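Local coordinates for PF04016 domain protein (Desulfitobacterium hafniense, PDB 3L5O) that is of unknown function but combines enolase-like and Rossmann-like folds and may take part in heavy-metal chelation, at residues N29-D34 against N102-N107; G84-W89 against A195-K200; A179-L184 against L206-N211. All coordinates share one frame; numbering follows the deposited sequence.

Contact 1 of 3, residues N29-D34 against N102-N107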
ATOM      1  N   ASN A  29      -2.702 -13.878  -8.378  1.00 42.66           N
ATOM      2  CA  ASN A  29      -3.519 -14.833  -9.127  1.00 42.12           C
ATOM      3  C   ASN A  29      -4.853 -14.257  -9.529  1.00 41.87           C
ATOM      4  O   ASN A  29      -5.527 -14.830 -10.372  1.00 41.95           O
ATOM      5  CB  ASN A  29      -3.700 -16.136  -8.336  1.00 41.00           C
ATOM      6  CG  ASN A  29      -2.437 -16.917  -8.262  1.00 42.67           C
ATOM      7  OD1 ASN A  29      -1.662 -16.881  -9.214  1.00 41.18           O
ATOM      8  ND2 ASN A  29      -2.204 -17.650  -7.147  1.00 41.56           N
ATOM      9  N   GLY A  30      -5.220 -13.123  -8.945  1.00 41.83           N
ATOM     10  CA  GLY A  30      -6.397 -12.383  -9.353  1.00 44.67           C
ATOM     11  C   GLY A  30      -6.233 -11.523 -10.601  1.00 44.68           C
ATOM     12  O   GLY A  30      -7.210 -11.006 -11.108  1.00 44.30           O
ATOM     13  N   ILE A  31      -5.015 -11.373 -11.111  1.00 44.65           N
ATOM     14  CA  ILE A  31      -4.776 -10.536 -12.289  1.00 42.47           C
ATOM     15  C   ILE A  31      -4.978 -11.351 -13.587  1.00 43.08           C
ATOM     16  O   ILE A  31      -4.283 -12.328 -13.820  1.00 40.73           O
ATOM     17  CB  ILE A  31      -3.344  -9.900 -12.255  1.00 42.82           C
ATOM     18  CG1 ILE A  31      -3.112  -9.094 -10.968  1.00 46.54           C
ATOM     19  CG2 ILE A  31      -3.108  -8.963 -13.469  1.00 42.21           C
ATOM     20  CD1 ILE A  31      -1.659  -8.699 -10.745  1.00 43.62           C
ATOM     21  N   PRO A  32      -5.907 -10.941 -14.452  1.00 41.18           N
ATOM     22  CA  PRO A  32      -6.033 -11.578 -15.764  1.00 42.82           C
ATOM     23  C   PRO A  32      -4.805 -11.310 -16.634  1.00 43.23           C
ATOM     24  O   PRO A  32      -4.198 -10.224 -16.621  1.00 39.87           O
ATOM     25  CB  PRO A  32      -7.285 -10.934 -16.360  1.00 42.47           C
ATOM     26  CG  PRO A  32      -7.993 -10.297 -15.134  1.00 41.12           C
ATOM     27  CD  PRO A  32      -6.887  -9.855 -14.266  1.00 42.71           C
ATOM     28  N   GLU A  33      -4.432 -12.344 -17.373  1.00 43.43           N
ATOM     29  CA  GLU A  33      -3.274 -12.316 -18.269  1.00 45.59           C
ATOM     30  C   GLU A  33      -3.263 -11.241 -19.333  1.00 45.86           C
ATOM     31  O   GLU A  33      -2.196 -10.813 -19.770  1.00 44.34           O
ATOM     32  CB  GLU A  33      -3.230 -13.610 -19.036  1.00 48.68           C
ATOM     33  CG  GLU A  33      -2.350 -14.600 -18.379  1.00 53.66           C
ATOM     34  CD  GLU A  33      -2.136 -15.722 -19.310  1.00 49.59           C
ATOM     35  OE1 GLU A  33      -3.092 -16.486 -19.454  1.00 43.30           O
ATOM     36  OE2 GLU A  33      -1.047 -15.751 -19.916  1.00 49.03           O
ATOM     37  N   ASP A  34      -4.461 -10.858 -19.771  1.00 45.78           N
ATOM     38  CA  ASP A  34      -4.646  -9.883 -20.842  1.00 46.29           C
ATOM     39  C   ASP A  34      -3.978  -8.540 -20.534  1.00 42.84           C
ATOM     40  O   ASP A  34      -3.601  -7.812 -21.456  1.00 38.51           O
ATOM     41  CB  ASP A  34      -6.144  -9.656 -21.082  1.00 47.51           C
ATOM     42  CG  ASP A  34      -6.848 -10.877 -21.705  1.00 59.04           C
ATOM     43  OD1 ASP A  34      -6.181 -11.892 -22.041  1.00 63.25           O
ATOM     44  OD2 ASP A  34      -8.092 -10.899 -21.905  1.00 65.78           O
ATOM     45  N   ASN A 102      -1.123  -3.006  -8.554  1.00 42.93           N
ATOM     46  CA  ASN A 102      -2.061  -1.896  -8.363  1.00 41.88           C
ATOM     47  C   ASN A 102      -2.561  -1.346  -9.695  1.00 42.24           C
ATOM     48  O   ASN A 102      -3.609  -0.696  -9.743  1.00 42.34           O
ATOM     49  CB  ASN A 102      -1.437  -0.799  -7.496  1.00 41.03           C
ATOM     50  CG  ASN A 102      -1.310  -1.215  -6.032  1.00 44.27           C
ATOM     51  OD1 ASN A 102      -2.097  -2.004  -5.520  1.00 44.66           O
ATOM     52  ND2 ASN A 102      -0.313  -0.694  -5.370  1.00 40.17           N
ATOM     53  N   ALA A 103      -1.834  -1.628 -10.777  1.00 41.92           N
ATOM     54  CA  ALA A 103      -2.275  -1.257 -12.131  1.00 39.90           C
ATOM     55  C   ALA A 103      -3.520  -2.045 -12.507  1.00 39.37           C
ATOM     56  O   ALA A 103      -4.371  -1.521 -13.159  1.00 36.70           O
ATOM     57  CB  ALA A 103      -1.187  -1.493 -13.133  1.00 42.36           C
ATOM     58  N   TYR A 104      -3.634  -3.303 -12.081  1.00 40.65           N
ATOM     59  CA  TYR A 104      -4.913  -4.030 -12.253  1.00 39.07           C
ATOM     60  C   TYR A 104      -5.968  -3.515 -11.243  1.00 39.90           C
ATOM     61  O   TYR A 104      -6.934  -2.902 -11.654  1.00 37.89           O
ATOM     62  CB  TYR A 104      -4.759  -5.520 -12.067  1.00 32.98           C
ATOM     63  CG  TYR A 104      -6.089  -6.228 -12.105  1.00 33.79           C
ATOM     64  CD1 TYR A 104      -6.861  -6.235 -13.266  1.00 36.54           C
ATOM     65  CD2 TYR A 104      -6.567  -6.898 -11.001  1.00 37.87           C
ATOM     66  CE1 TYR A 104      -8.083  -6.884 -13.305  1.00 38.54           C
ATOM     67  CE2 TYR A 104      -7.782  -7.551 -11.030  1.00 37.92           C
ATOM     68  CZ  TYR A 104      -8.525  -7.544 -12.180  1.00 38.63           C
ATOM     69  OH  TYR A 104      -9.711  -8.212 -12.163  1.00 42.75           O
ATOM     70  N   TYR A 105      -5.771  -3.768  -9.944  1.00 40.08           N
ATOM     71  CA  TYR A 105      -6.846  -3.548  -8.952  1.00 40.96           C
ATOM     72  C   TYR A 105      -7.345  -2.102  -8.819  1.00 41.18           C
ATOM     73  O   TYR A 105      -8.553  -1.854  -8.531  1.00 39.03           O
ATOM     74  CB  TYR A 105      -6.427  -4.079  -7.591  1.00 41.10           C
ATOM     75  CG  TYR A 105      -6.256  -5.575  -7.537  1.00 43.40           C
ATOM     76  CD1 TYR A 105      -7.363  -6.413  -7.414  1.00 40.04           C
ATOM     77  CD2 TYR A 105      -4.991  -6.160  -7.597  1.00 41.13           C
ATOM     78  CE1 TYR A 105      -7.224  -7.787  -7.383  1.00 45.25           C
ATOM     79  CE2 TYR A 105      -4.846  -7.551  -7.569  1.00 41.81           C
ATOM     80  CZ  TYR A 105      -5.969  -8.359  -7.451  1.00 43.81           C
ATOM     81  OH  TYR A 105      -5.871  -9.739  -7.399  1.00 44.36           O
ATOM     82  N   ASN A 106      -6.435  -1.157  -9.060  1.00 41.47           N
ATOM     83  CA  ASN A 106      -6.718   0.269  -8.881  1.00 42.36           C
ATOM     84  C   ASN A 106      -7.012   0.976 -10.191  1.00 42.87           C
ATOM     85  O   ASN A 106      -7.023   2.209 -10.253  1.00 43.48           O
ATOM     86  CB  ASN A 106      -5.578   1.011  -8.124  1.00 41.94           C
ATOM     87  CG  ASN A 106      -5.269   0.407  -6.757  1.00 46.47           C
ATOM     88  OD1 ASN A 106      -5.877  -0.578  -6.344  1.00 42.23           O
ATOM     89  ND2 ASN A 106      -4.296   0.992  -6.054  1.00 45.22           N
ATOM     90  N   ASN A 107      -7.242   0.187 -11.239  1.00 43.67           N
ATOM     91  CA  ASN A 107      -7.829   0.647 -12.483  1.00 41.77           C
ATOM     92  C   ASN A 107      -9.235   1.127 -12.102  1.00 43.12           C
ATOM     93  O   ASN A 107      -9.926   0.422 -11.389  1.00 38.43           O
ATOM     94  CB  ASN A 107      -7.879  -0.550 -13.479  1.00 41.48           C
ATOM     95  CG  ASN A 107      -8.480  -0.198 -14.784  1.00 41.75           C
ATOM     96  OD1 ASN A 107      -9.542   0.398 -14.840  1.00 50.05           O
ATOM     97  ND2 ASN A 107      -7.808  -0.567 -15.863  1.00 39.26           N
TER
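Tyr104 reaches out from the last turns of helix 91-105 and lies against Gly30, Ile31 and Pro32. These three residues belong to the loop that follows helix 22-29. With CG opposite the backbone N (chi1 174°), the ring leaves the helix and runs to the loop. The side chain can be followed outward. Tyr104 CB meets Ile31 CG2 at 4.1 Å, and the two side chains slide past each other in opposite directions. Tyr104 CD2 is next to Ile31 CG1. Farther along, Tyr104 CE2 is 3.5 Å from Gly30 O. On the other branch, Tyr104 CE1 is 3.3 Å from Pro32 CD. Pro32 CD sits over one ring face, 3.7 Å from the Tyr104 centroid and 25° off the normal, and makes a CH-pi contact. At the tip, Tyr104 OH lies near both Pro32 CD and Gly30 O.

Tyr105 touches the same loop through its OH and CE2. Tyr105 OH is 3.3 Å from Gly30 CA, an approach that the lack of a side chain on Gly30 permits. The hydroxyl bonds to Met27 O, near the end of helix 22-29. Ile31 CG1 touches Tyr105 CE2 at 4.1 Å. Tyr104 CD2 stands over the centre of the Tyr105 ring. Phe35 meets the Tyr104 ring edge-to-face.

Were Tyr104 an alanine, Pro32 CD would probably lose its aromatic face and a gap would be likely to open where the ring lies beside Gly30 O.

No hydrogen bond crosses between the two segments. The contact therefore rests on shape and on aromatic and aliphatic packing, with polar fastening from Tyr105 to Met27.

Contact 2 of 3, residues G84-W89 against A195-K200. With IMD (imidazole), chain D.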
ATOM      1  N   GLY A  84       4.848 -10.800 -10.058  1.00 40.67           N
ATOM      2  CA  GLY A  84       5.758 -11.722  -9.401  1.00 39.49           C
ATOM      3  C   GLY A  84       6.975 -11.058  -8.762  1.00 38.76           C
ATOM      4  O   GLY A  84       7.566 -11.589  -7.817  1.00 39.05           O
ATOM      5  N   CYS A  85       7.356  -9.897  -9.280  1.00 37.16           N
ATOM      6  CA  CYS A  85       8.437  -9.106  -8.683  1.00 39.59           C
ATOM      7  C   CYS A  85       8.157  -8.637  -7.262  1.00 39.13           C
ATOM      8  O   CYS A  85       9.102  -8.348  -6.539  1.00 37.52           O
ATOM      9  CB  CYS A  85       8.769  -7.879  -9.540  1.00 40.74           C
ATOM     10  SG  CYS A  85       9.470  -8.246 -11.140  1.00 39.88           S
ATOM     11  N   VAL A  86       6.882  -8.565  -6.869  1.00 40.98           N
ATOM     12  CA  VAL A  86       6.498  -8.154  -5.512  1.00 41.35           C
ATOM     13  C   VAL A  86       7.138  -9.045  -4.444  1.00 42.37           C
ATOM     14  O   VAL A  86       7.373  -8.607  -3.318  1.00 40.09           O
ATOM     15  CB  VAL A  86       4.945  -8.096  -5.322  1.00 40.00           C
ATOM     16  CG1 VAL A  86       4.319  -9.485  -5.255  1.00 43.41           C
ATOM     17  CG2 VAL A  86       4.562  -7.250  -4.074  1.00 43.38           C
ATOM     18  N   LYS A  87       7.452 -10.278  -4.817  1.00 41.36           N
ATOM     19  CA  LYS A  87       8.032 -11.223  -3.896  1.00 41.90           C
ATOM     20  C   LYS A  87       9.543 -11.124  -3.778  1.00 43.81           C
ATOM     21  O   LYS A  87      10.151 -11.827  -2.951  1.00 46.87           O
ATOM     22  CB  LYS A  87       7.644 -12.620  -4.299  1.00 43.28           C
ATOM     23  CG  LYS A  87       6.147 -12.941  -4.323  1.00 46.05           C
ATOM     24  CD  LYS A  87       6.057 -14.465  -4.537  1.00 49.44           C
ATOM     25  CE  LYS A  87       4.665 -15.033  -4.650  1.00 57.03           C
ATOM     26  NZ  LYS A  87       4.455 -15.659  -5.997  1.00 65.37           N
ATOM     27  N   SER A  88      10.145 -10.202  -4.525  1.00 39.60           N
ATOM     28  CA  SER A  88      11.598 -10.074  -4.533  1.00 42.03           C
ATOM     29  C   SER A  88      12.147  -9.566  -3.212  1.00 41.45           C
ATOM     30  O   SER A  88      11.543  -8.703  -2.559  1.00 43.08           O
ATOM     31  CB  SER A  88      12.036  -9.141  -5.645  1.00 38.68           C
ATOM     32  OG  SER A  88      13.419  -8.924  -5.568  1.00 39.52           O
ATOM     33  N   TRP A  89      13.313 -10.082  -2.818  1.00 42.32           N
ATOM     34  CA  TRP A  89      14.001  -9.569  -1.615  1.00 43.71           C
ATOM     35  C   TRP A  89      14.845  -8.352  -1.923  1.00 44.65           C
ATOM     36  O   TRP A  89      15.471  -7.796  -1.042  1.00 43.43           O
ATOM     37  CB  TRP A  89      14.830 -10.673  -0.966  1.00 43.74           C
ATOM     38  CG  TRP A  89      13.934 -11.703  -0.400  1.00 43.29           C
ATOM     39  CD1 TRP A  89      13.732 -12.967  -0.870  1.00 44.18           C
ATOM     40  CD2 TRP A  89      13.014 -11.519   0.681  1.00 43.21           C
ATOM     41  NE1 TRP A  89      12.770 -13.596  -0.118  1.00 46.35           N
ATOM     42  CE2 TRP A  89      12.313 -12.726   0.842  1.00 46.60           C
ATOM     43  CE3 TRP A  89      12.710 -10.445   1.535  1.00 40.45           C
ATOM     44  CZ2 TRP A  89      11.351 -12.906   1.830  1.00 47.42           C
ATOM     45  CZ3 TRP A  89      11.758 -10.624   2.516  1.00 40.46           C
ATOM     46  CH2 TRP A  89      11.102 -11.854   2.665  1.00 44.76           C
ATOM     47  N   ALA A 195       3.760  -0.086   2.518  1.00 42.87           N
ATOM     48  CA  ALA A 195       5.195  -0.434   2.393  1.00 42.71           C
ATOM     49  C   ALA A 195       5.497  -1.818   2.955  1.00 44.32           C
ATOM     50  O   ALA A 195       6.503  -2.411   2.596  1.00 45.42           O
ATOM     51  CB  ALA A 195       6.096   0.603   3.074  1.00 44.17           C
ATOM     52  N   SER A 196       4.651  -2.313   3.863  1.00 42.91           N
ATOM     53  CA  SER A 196       4.825  -3.630   4.439  1.00 43.01           C
ATOM     54  C   SER A 196       4.638  -4.765   3.428  1.00 41.92           C
ATOM     55  O   SER A 196       5.151  -5.851   3.626  1.00 39.38           O
ATOM     56  CB  SER A 196       3.879  -3.841   5.608  1.00 44.48           C
ATOM     57  OG  SER A 196       2.533  -3.733   5.174  1.00 50.49           O
ATOM     58  N   VAL A 197       3.902  -4.518   2.358  1.00 41.10           N
ATOM     59  CA  VAL A 197       3.787  -5.476   1.264  1.00 41.63           C
ATOM     60  C   VAL A 197       5.139  -5.636   0.622  1.00 40.57           C
ATOM     61  O   VAL A 197       5.616  -6.769   0.396  1.00 40.54           O
ATOM     62  CB  VAL A 197       2.760  -4.985   0.179  1.00 40.93           C
ATOM     63  CG1 VAL A 197       2.708  -5.940  -1.023  1.00 45.78           C
ATOM     64  CG2 VAL A 197       1.416  -4.835   0.800  1.00 42.40           C
ATOM     65  N   VAL A 198       5.767  -4.503   0.335  1.00 40.47           N
ATOM     66  CA  VAL A 198       7.051  -4.498  -0.352  1.00 42.11           C
ATOM     67  C   VAL A 198       8.156  -5.153   0.474  1.00 43.32           C
ATOM     68  O   VAL A 198       8.961  -5.933  -0.036  1.00 43.03           O
ATOM     69  CB  VAL A 198       7.477  -3.059  -0.701  1.00 43.28           C
ATOM     70  CG1 VAL A 198       8.900  -3.039  -1.246  1.00 42.03           C
ATOM     71  CG2 VAL A 198       6.496  -2.409  -1.709  1.00 46.80           C
ATOM     72  N   ASP A 199       8.224  -4.863   1.765  1.00 42.87           N
ATOM     73  CA  ASP A 199       9.328  -5.447   2.518  1.00 44.26           C
ATOM     74  C   ASP A 199       9.018  -6.817   3.167  1.00 41.13           C
ATOM     75  O   ASP A 199       9.890  -7.423   3.781  1.00 41.17           O
ATOM     76  CB  ASP A 199       9.957  -4.423   3.481  1.00 46.92           C
ATOM     77  CG  ASP A 199       9.018  -3.916   4.454  1.00 48.58           C
ATOM     78  OD1 ASP A 199       8.046  -4.665   4.729  1.00 50.23           O
ATOM     79  OD2 ASP A 199       9.170  -2.796   5.016  1.00 51.13           O
ATOM     80  N   LYS A 200       7.809  -7.324   2.953  1.00 42.83           N
ATOM     81  CA  LYS A 200       7.409  -8.669   3.409  1.00 41.92           C
ATOM     82  C   LYS A 200       7.257  -8.791   4.924  1.00 40.90           C
ATOM     83  O   LYS A 200       7.254  -9.884   5.474  1.00 42.35           O
ATOM     84  CB  LYS A 200       8.321  -9.765   2.842  1.00 41.97           C
ATOM     85  CG  LYS A 200       7.794 -10.464   1.553  1.00 38.34           C
ATOM     86  CD  LYS A 200       7.796  -9.595   0.310  1.00 35.46           C
ATOM     87  CE  LYS A 200       9.225  -9.380  -0.225  1.00 41.27           C
ATOM     88  NZ  LYS A 200       9.163  -8.356  -1.335  1.00 38.11           N
TER
HETATM   89  N1  IMD D 303       7.244  -0.180   7.629  1.00 68.01           N
HETATM   90  C2  IMD D 303       6.904  -0.843   6.495  1.00 63.46           C
HETATM   91  N3  IMD D 303       7.134  -2.152   6.687  1.00 64.15           N
HETATM   92  C4  IMD D 303       7.621  -2.330   7.927  1.00 65.33           C
HETATM   93  C5  IMD D 303       7.697  -1.078   8.524  1.00 64.70           C
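Lys200 reaches over to Val86, Ser88 and Trp89 and carries the polar and aromatic parts of the contact. The first kind of interaction is hydrogen bonding. Lys200 NZ donates to Val86 O at 2.7 Å and to Ser88 O at 2.7 Å. Lys200 NZ also donates to Val198 O of its own segment at 2.8 Å. Each carbonyl receives the ammonium from somewhat out of its plane. Three backbone oxygens thus grip one charge and fix the end of the chain. Bends at chi2 (70°) and chi3 (73°) fold the lysine back far enough to reach all three.

The second kind is aromatic. The aliphatic part of Lys200 crosses the six-membered ring of Trp89. Lys200 CE stands over the face, 4.1 Å from the Trp89 centroid and 17° off the normal, in a CH-pi contact. Lys200 CB comes within 3.5 Å of Trp89 CH2. The charge itself is farther off and adds at most a weak cation-pi attraction.

A separate apolar contact joins Val86 CG2 and Val197 CG1 at 3.8 Å.

A bound imidazole, probably from the crystallisation liquor, lies at Asp199. Imidazole N3 gives a weak hydrogen bond to Asp199 OD1 at 3.3 Å. Asp199 OD2 is the closer oxygen, 2.7 Å from imidazole N3. Thr201 OG1 and Trp168 NE1 also bond to this carboxylate.

Lys200 has positive phi and is the first residue to leave the short helix 195-199, which follows strand 189-193 of the mixed sheet. The 84-89 segment links helix 79-83 to helix 91-105. Tyr24 of helix 22-29 touches Val86 and Lys200, and Met27 touches Val197. The contact thus joins helices 22-29, 79-83 and 91-105 to the probable Rossmann-like part.

Contact 3 of 3, residues A179-L184 against L206-N211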
ATOM      1  N   ALA A 179       9.388  -3.973  18.054  1.00 38.46           N
ATOM      2  CA  ALA A 179       8.412  -3.769  19.107  1.00 40.53           C
ATOM      3  C   ALA A 179       7.011  -4.225  18.715  1.00 39.94           C
ATOM      4  O   ALA A 179       6.175  -4.392  19.570  1.00 40.27           O
ATOM      5  CB  ALA A 179       8.394  -2.305  19.574  1.00 42.14           C
ATOM      6  N   SER A 180       6.773  -4.453  17.437  1.00 39.74           N
ATOM      7  CA  SER A 180       5.512  -5.025  16.948  1.00 40.41           C
ATOM      8  C   SER A 180       5.128  -6.307  17.662  1.00 39.79           C
ATOM      9  O   SER A 180       3.962  -6.495  17.992  1.00 40.75           O
ATOM     10  CB  SER A 180       5.582  -5.240  15.440  1.00 43.45           C
ATOM     11  OG  SER A 180       6.602  -6.138  15.099  1.00 41.42           O
ATOM     12  N   GLU A 181       6.108  -7.169  17.933  1.00 39.54           N
ATOM     13  CA  GLU A 181       5.869  -8.418  18.636  1.00 41.72           C
ATOM     14  C   GLU A 181       5.282  -8.207  20.038  1.00 40.15           C
ATOM     15  O   GLU A 181       4.536  -9.057  20.552  1.00 40.06           O
ATOM     16  CB  GLU A 181       7.165  -9.237  18.747  1.00 37.68           C
ATOM     17  CG  GLU A 181       7.714  -9.771  17.431  1.00 39.79           C
ATOM     18  CD  GLU A 181       6.960 -10.980  16.907  1.00 39.65           C
ATOM     19  OE1 GLU A 181       6.311 -11.683  17.716  1.00 40.25           O
ATOM     20  OE2 GLU A 181       7.008 -11.223  15.690  1.00 38.21           O
ATOM     21  N   PHE A 182       5.654  -7.084  20.639  1.00 41.59           N
ATOM     22  CA  PHE A 182       5.299  -6.743  21.995  1.00 40.16           C
ATOM     23  C   PHE A 182       4.020  -5.905  22.030  1.00 43.52           C
ATOM     24  O   PHE A 182       3.240  -6.026  22.934  1.00 45.17           O
ATOM     25  CB  PHE A 182       6.455  -5.990  22.682  1.00 38.67           C
ATOM     26  CG  PHE A 182       7.709  -6.816  22.856  1.00 38.22           C
ATOM     27  CD1 PHE A 182       8.562  -7.037  21.799  1.00 44.08           C
ATOM     28  CD2 PHE A 182       8.003  -7.407  24.068  1.00 38.15           C
ATOM     29  CE1 PHE A 182       9.712  -7.817  21.957  1.00 39.32           C
ATOM     30  CE2 PHE A 182       9.152  -8.168  24.229  1.00 38.15           C
ATOM     31  CZ  PHE A 182      10.005  -8.364  23.166  1.00 36.00           C
ATOM     32  N   ILE A 183       3.796  -5.065  21.031  1.00 41.97           N
ATOM     33  CA  ILE A 183       2.757  -4.049  21.107  1.00 42.35           C
ATOM     34  C   ILE A 183       1.500  -4.428  20.352  1.00 43.03           C
ATOM     35  O   ILE A 183       0.395  -4.211  20.869  1.00 41.88           O
ATOM     36  CB  ILE A 183       3.265  -2.689  20.540  1.00 43.37           C
ATOM     37  CG1 ILE A 183       4.305  -2.104  21.479  1.00 46.03           C
ATOM     38  CG2 ILE A 183       2.096  -1.699  20.360  1.00 43.35           C
ATOM     39  CD1 ILE A 183       4.834  -0.834  21.020  1.00 47.87           C
ATOM     40  N   LEU A 184       1.641  -4.930  19.116  1.00 42.38           N
ATOM     41  CA  LEU A 184       0.466  -5.137  18.278  1.00 41.67           C
ATOM     42  C   LEU A 184      -0.574  -6.105  18.838  1.00 41.58           C
ATOM     43  O   LEU A 184      -1.751  -5.879  18.573  1.00 40.84           O
ATOM     44  CB  LEU A 184       0.829  -5.519  16.836  1.00 39.56           C
ATOM     45  CG  LEU A 184       1.601  -4.424  16.061  1.00 39.49           C
ATOM     46  CD1 LEU A 184       1.863  -4.847  14.618  1.00 43.05           C
ATOM     47  CD2 LEU A 184       0.886  -3.089  16.098  1.00 39.71           C
ATOM     48  N   LEU A 206       0.141  -8.952  10.294  1.00 40.62           N
ATOM     49  CA  LEU A 206      -1.247  -9.449  10.297  1.00 43.69           C
ATOM     50  C   LEU A 206      -1.518 -10.484  11.374  1.00 42.97           C
ATOM     51  O   LEU A 206      -2.555 -10.417  12.035  1.00 44.28           O
ATOM     52  CB  LEU A 206      -1.642  -9.982   8.907  1.00 41.97           C
ATOM     53  CG  LEU A 206      -1.697  -8.897   7.802  1.00 42.47           C
ATOM     54  CD1 LEU A 206      -2.193  -9.478   6.490  1.00 45.63           C
ATOM     55  CD2 LEU A 206      -2.563  -7.729   8.244  1.00 46.87           C
ATOM     56  N   GLU A 207      -0.613 -11.441  11.554  1.00 43.53           N
ATOM     57  CA  GLU A 207      -0.759 -12.451  12.611  1.00 43.09           C
ATOM     58  C   GLU A 207      -0.678 -11.830  14.007  1.00 45.67           C
ATOM     59  O   GLU A 207      -1.462 -12.169  14.890  1.00 46.85           O
ATOM     60  CB  GLU A 207       0.285 -13.555  12.442  1.00 46.22           C
ATOM     61  CG  GLU A 207       0.238 -14.650  13.506  1.00 58.51           C
ATOM     62  CD  GLU A 207      -0.894 -15.676  13.331  1.00 64.52           C
ATOM     63  OE1 GLU A 207      -1.760 -15.496  12.445  1.00 71.72           O
ATOM     64  OE2 GLU A 207      -0.906 -16.670  14.091  1.00 69.13           O
ATOM     65  N   LEU A 208       0.237 -10.889  14.213  1.00 42.53           N
ATOM     66  CA  LEU A 208       0.326 -10.211  15.486  1.00 42.91           C
ATOM     67  C   LEU A 208      -0.940  -9.421  15.821  1.00 41.96           C
ATOM     68  O   LEU A 208      -1.293  -9.283  16.991  1.00 41.82           O
ATOM     69  CB  LEU A 208       1.527  -9.251  15.482  1.00 41.22           C
ATOM     70  CG  LEU A 208       2.872  -9.945  15.460  1.00 37.91           C
ATOM     71  CD1 LEU A 208       3.966  -8.937  15.194  1.00 40.29           C
ATOM     72  CD2 LEU A 208       3.067 -10.657  16.757  1.00 39.63           C
ATOM     73  N   SER A 209      -1.589  -8.885  14.795  1.00 40.59           N
ATOM     74  CA  SER A 209      -2.733  -7.992  14.963  1.00 41.21           C
ATOM     75  C   SER A 209      -4.086  -8.708  14.853  1.00 44.21           C
ATOM     76  O   SER A 209      -5.125  -8.067  14.898  1.00 43.93           O
ATOM     77  CB  SER A 209      -2.661  -6.891  13.895  1.00 42.05           C
ATOM     78  OG  SER A 209      -1.378  -6.261  13.877  1.00 44.92           O
ATOM     79  N   ARG A 210      -4.089 -10.030  14.683  1.00 47.01           N
ATOM     80  CA  ARG A 210      -5.309 -10.730  14.248  1.00 49.40           C
ATOM     81  C   ARG A 210      -6.519 -10.550  15.186  1.00 51.20           C
ATOM     82  O   ARG A 210      -7.651 -10.645  14.729  1.00 52.85           O
ATOM     83  CB  ARG A 210      -5.054 -12.209  13.993  1.00 48.36           C
ATOM     84  CG  ARG A 210      -4.680 -12.998  15.199  1.00 53.72           C
ATOM     85  CD  ARG A 210      -4.315 -14.433  14.855  1.00 66.72           C
ATOM     86  NE  ARG A 210      -4.156 -15.213  16.072  1.00 74.97           N
ATOM     87  CZ  ARG A 210      -3.117 -15.131  16.900  1.00 80.41           C
ATOM     88  NH1 ARG A 210      -2.109 -14.300  16.645  1.00 82.38           N
ATOM     89  NH2 ARG A 210      -3.085 -15.894  17.994  1.00 79.11           N
ATOM     90  N   ASN A 211      -6.273 -10.257  16.462  1.00 51.54           N
ATOM     91  CA  ASN A 211      -7.343 -10.024  17.422  1.00 51.76           C
ATOM     92  C   ASN A 211      -7.738  -8.553  17.629  1.00 50.66           C
ATOM     93  O   ASN A 211      -8.576  -8.261  18.476  1.00 52.06           O
ATOM     94  CB  ASN A 211      -6.984 -10.664  18.766  1.00 54.32           C
ATOM     95  CG  ASN A 211      -6.809 -12.189  18.674  1.00 56.84           C
ATOM     96  OD1 ASN A 211      -7.560 -12.881  17.994  1.00 58.98           O
ATOM     97  ND2 ASN A 211      -5.808 -12.705  19.375  1.00 60.01           N
TER
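Leu208 points from the end of helix 202-208 at helix 180-183. It sets its two methyls against Ser180 and Glu181, while its CB meets Leu184. Leu208 CD1 is turned to the backbone of Ser180 and lies 3.7 Å from Ser180 O. It also touches the Ser180 side chain, with Ser180 OG 3.8 Å from Leu208 CD1; that hydroxyl is hydrogen-bonded to Leu177 O. Leu208 CD2 faces the carboxylate of Glu181, and Glu181 OE1 is 3.5 Å from Leu208 CD2. The Glu181 and Leu208 side chains cross at about a right angle. The glutamate leaves its helix away from the other segment, and a bend at chi2 (-77°) brings the carboxylate back over the leucine methyls. A salt bridge from Glu181 OE2 to Arg204 NE holds it there, so the charged end has its mate close to the apolar patch.

The two helices lie beside the mixed, mainly parallel sheet, consistent with the Rossmann-like part of the fold. Helix 202-208 lies in the beta-alpha-beta crossover between the neighbouring parallel strands 189-193 and 214-218. Helix 180-183 comes earlier, between strands 175-176 and 189-193 of the same sheet.

Leu184, next in the chain after Ile183, makes the second part of the contact. It points at the 206-211 segment, and Leu184 CB is 4.0 Å from Leu208 CB. Its branch then runs beside Ser209, with Leu184 CD1 3.6 Å from Ser209 OG. That hydroxyl is bonded to Leu205 O. Leu205 itself also touches Ser180 and Leu184.

Contacts 1 and 3 are mostly buried and apolar, with no hydrogen bond across either. Contact 2 is only partly buried and is the one with a charged group gripped across it. Contacts 1 and 3 lie on opposite sides of the chain's centre, their centres about 30 Å apart. Contact 1 stays among helices 22-29, 79-83 and 91-105, and contact 3 among helices of the sheet that is probably the Rossmann-like part. Contact 2 joins these two parts. It shares neighbours with both: helix 91-105 and helix 22-29 also frame contact 1, and helix 195-199 is followed in the chain by helix 202-208 of contact 3. Aromatic rings serve contacts 1 and 2, whereas contact 3 relies on leucines.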